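Local coordinates for protein lipocalin AI-4 (Rhodnius prolixus, PDB 5H9N) that binds cysteinyl leukotrienes such as leukotriene C4 inside its lipocalin barrel, probably scavenging these host mediators while the insect feeds on blood, at residues N24-T28 with G29-L33. The protein carries 1 engineered substitution. Sequence-based numbering, arbitrary orientation.
Sequences NRFFT and GDWYL
Trp31 folds its indole back over the turn onto Phe26, meeting both the ring and the backbone of that residue. NE1 of Trp31 donates to the carbonyl O of Phe26 over 3.0 Å, an almost straight bond (173°) lying in the plane of the indole as well as in that of the carbonyl. The phenyl ring stacks, offset, on the five-membered ring of Trp31, with centroids 4.6 Å apart and planes inclined by 26°; Phe26 CE1 comes within 3.6 Å of Trp31 NE1. A chi1 of 177° swings the phenyl away from its own N to the carbonyl side, where the indole that bonds this carbonyl also lies over the ring. Both residues belong to the leukotriene C4 pocket and touch the ligand, while Arg128 adds a cation-pi contact to Trp31, the tryptophan of the lipocalin Gly-X-Trp motif. Away from this tight pairing, the loop through Thr28 and Gly29 is exposed, though Arg128 and Thr50 hold its carbonyls; Phe27 centres an inverse gamma turn, closed by a weak bond from Thr28 N to Phe26 O. Phe26 O thus accepts two hydrogen bonds, and the near-linear one from the indole, with the stack, probably fixes the indole's rotation against the helix end.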
ATOM      1  N   ASN A  24      11.542  -9.757   2.595  1.00 21.06           N
ATOM      2  CA  ASN A  24      11.193 -10.974   3.314  1.00 21.45           C
ATOM      3  C   ASN A  24      10.473 -10.685   4.624  1.00 22.31           C
ATOM      4  O   ASN A  24       9.599 -11.445   5.037  1.00 28.27           O
ATOM      5  CB  ASN A  24      12.441 -11.819   3.585  1.00 25.14           C
ATOM      6  CG  ASN A  24      12.929 -12.554   2.351  1.00 31.88           C
ATOM      7  OD1 ASN A  24      12.202 -12.692   1.366  1.00 34.27           O
ATOM      8  ND2 ASN A  24      14.167 -13.036   2.401  1.00 33.15           N
ATOM      9  N   ARG A  25      10.836  -9.588   5.278  1.00 20.03           N
ATOM     10  CA  ARG A  25      10.204  -9.250   6.550  1.00 20.00           C
ATOM     11  C   ARG A  25       8.905  -8.492   6.364  1.00 19.25           C
ATOM     12  O   ARG A  25       8.054  -8.502   7.242  1.00 21.83           O
ATOM     13  CB  ARG A  25      11.139  -8.424   7.426  1.00 23.83           C
ATOM     14  CG  ARG A  25      12.350  -9.184   7.922  1.00 25.60           C
ATOM     15  CD  ARG A  25      12.991  -8.428   9.063  1.00 27.79           C
ATOM     16  NE  ARG A  25      12.109  -8.403  10.224  1.00 40.41           N
ATOM     17  CZ  ARG A  25      12.091  -7.428  11.125  1.00 35.64           C
ATOM     18  NH1 ARG A  25      12.901  -6.388  10.985  1.00 39.07           N
ATOM     19  NH2 ARG A  25      11.252  -7.485  12.148  1.00 32.89           N
ATOM     20  N   PHE A  26       8.755  -7.817   5.232  1.00 18.41           N
ATOM     21  CA  PHE A  26       7.524  -7.083   4.988  1.00 15.87           C
ATOM     22  C   PHE A  26       6.410  -7.984   4.451  1.00 15.10           C
ATOM     23  O   PHE A  26       5.269  -7.914   4.909  1.00 15.50           O
ATOM     24  CB  PHE A  26       7.743  -5.926   4.013  1.00 17.90           C
ATOM     25  CG  PHE A  26       6.470  -5.204   3.696  1.00 13.14           C
ATOM     26  CD1 PHE A  26       5.917  -4.330   4.621  1.00 15.08           C
ATOM     27  CD2 PHE A  26       5.782  -5.435   2.507  1.00 16.33           C
ATOM     28  CE1 PHE A  26       4.725  -3.698   4.367  1.00 11.58           C
ATOM     29  CE2 PHE A  26       4.584  -4.795   2.247  1.00 14.24           C
ATOM     30  CZ  PHE A  26       4.062  -3.925   3.177  1.00 13.74           C
ATOM     31  N   PHE A  27       6.735  -8.810   3.464  1.00 17.78           N
ATOM     32  CA  PHE A  27       5.729  -9.647   2.816  1.00 17.48           C
ATOM     33  C   PHE A  27       5.533 -10.957   3.563  1.00 19.87           C
ATOM     34  O   PHE A  27       5.668 -12.046   2.997  1.00 20.76           O
ATOM     35  CB  PHE A  27       6.109  -9.903   1.355  1.00 20.61           C
ATOM     36  CG  PHE A  27       6.056  -8.671   0.494  1.00 17.47           C
ATOM     37  CD1 PHE A  27       4.838  -8.125   0.114  1.00 18.87           C
ATOM     38  CD2 PHE A  27       7.222  -8.049   0.071  1.00 21.94           C
ATOM     39  CE1 PHE A  27       4.786  -6.993  -0.677  1.00 18.94           C
ATOM     40  CE2 PHE A  27       7.178  -6.919  -0.722  1.00 20.59           C
ATOM     41  CZ  PHE A  27       5.962  -6.385  -1.096  1.00 19.40           C
ATOM     42  N   THR A  28       5.237 -10.842   4.851  1.00 18.57           N
ATOM     43  CA  THR A  28       4.903 -11.989   5.680  1.00 18.39           C
ATOM     44  C   THR A  28       3.823 -11.552   6.660  1.00 16.86           C
ATOM     45  O   THR A  28       3.783 -10.387   7.056  1.00 19.02           O
ATOM     46  CB  THR A  28       6.135 -12.538   6.425  1.00 24.09           C
ATOM     47  OG1 THR A  28       5.803 -13.783   7.049  1.00 28.92           O
ATOM     48  CG2 THR A  28       6.618 -11.556   7.479  1.00 26.54           C
ATOM     49  N   GLY A  29       2.932 -12.469   7.011  1.00 16.49           N
ATOM     50  CA  GLY A  29       1.866 -12.166   7.952  1.00 15.27           C
ATOM     51  C   GLY A  29       0.739 -11.318   7.384  1.00 15.02           C
ATOM     52  O   GLY A  29       0.575 -11.202   6.171  1.00 15.77           O
ATOM     53  N   ASP A  30      -0.054 -10.743   8.284  1.00 14.74           N
ATOM     54  CA  ASP A  30      -1.200  -9.900   7.944  1.00 11.98           C
ATOM     55  C   ASP A  30      -0.894  -8.441   8.201  1.00 12.82           C
ATOM     56  O   ASP A  30      -0.209  -8.107   9.173  1.00 12.84           O
ATOM     57  CB  ASP A  30      -2.424 -10.284   8.774  1.00 14.73           C
ATOM     58  CG  ASP A  30      -2.956 -11.658   8.445  1.00 16.12           C
ATOM     59  OD1 ASP A  30      -2.709 -12.133   7.325  1.00 18.94           O
ATOM     60  OD2 ASP A  30      -3.638 -12.254   9.306  1.00 17.19           O
ATOM     61  N   TRP A  31      -1.441  -7.584   7.350  1.00 10.83           N
ATOM     62  CA  TRP A  31      -1.354  -6.141   7.531  1.00  9.94           C
ATOM     63  C   TRP A  31      -2.768  -5.548   7.440  1.00 10.54           C
ATOM     64  O   TRP A  31      -3.454  -5.788   6.446  1.00 11.91           O
ATOM     65  CB  TRP A  31      -0.488  -5.505   6.452  1.00 10.71           C
ATOM     66  CG  TRP A  31       1.002  -5.678   6.575  1.00 10.25           C
ATOM     67  CD1 TRP A  31       1.797  -6.499   5.830  1.00 11.62           C
ATOM     68  CD2 TRP A  31       1.870  -4.980   7.473  1.00  9.99           C
ATOM     69  NE1 TRP A  31       3.115  -6.353   6.205  1.00 12.32           N
ATOM     70  CE2 TRP A  31       3.183  -5.424   7.212  1.00 11.44           C
ATOM     71  CE3 TRP A  31       1.660  -4.012   8.466  1.00 10.66           C
ATOM     72  CZ2 TRP A  31       4.284  -4.941   7.920  1.00 12.86           C
ATOM     73  CZ3 TRP A  31       2.748  -3.537   9.161  1.00 10.60           C
ATOM     74  CH2 TRP A  31       4.045  -3.987   8.879  1.00 10.75           C
ATOM     75  N   TYR A  32      -3.183  -4.744   8.421  1.00  8.55           N
ATOM     76  CA  TYR A  32      -4.474  -4.053   8.380  1.00  7.49           C
ATOM     77  C   TYR A  32      -4.276  -2.655   7.846  1.00  8.02           C
ATOM     78  O   TYR A  32      -3.389  -1.933   8.300  1.00  7.46           O
ATOM     79  CB  TYR A  32      -5.108  -3.998   9.776  1.00  9.39           C
ATOM     80  CG  TYR A  32      -5.436  -5.355  10.331  1.00  9.60           C
ATOM     81  CD1 TYR A  32      -4.468  -6.101  10.991  1.00 12.99           C
ATOM     82  CD2 TYR A  32      -6.704  -5.909  10.174  1.00 11.73           C
ATOM     83  CE1 TYR A  32      -4.749  -7.361  11.487  1.00 15.98           C
ATOM     84  CE2 TYR A  32      -6.998  -7.169  10.674  1.00 11.63           C
ATOM     85  CZ  TYR A  32      -6.013  -7.881  11.323  1.00 12.78           C
ATOM     86  OH  TYR A  32      -6.272  -9.138  11.826  1.00 17.44           O
ATOM     87  N   LEU A  33      -5.116  -2.254   6.893  1.00  7.46           N
ATOM     88  CA  LEU A  33      -5.061  -0.909   6.354  1.00  7.39           C
ATOM     89  C   LEU A  33      -5.861   0.007   7.283  1.00  7.23           C
ATOM     90  O   LEU A  33      -7.096   0.048   7.219  1.00  8.00           O
ATOM     91  CB  LEU A  33      -5.609  -0.899   4.920  1.00  7.47           C
ATOM     92  CG  LEU A  33      -5.689   0.459   4.218  1.00  8.02           C
ATOM     93  CD1 LEU A  33      -4.403   1.244   4.380  1.00  9.27           C
ATOM     94  CD2 LEU A  33      -6.034   0.282   2.734  1.00 10.55           C
TER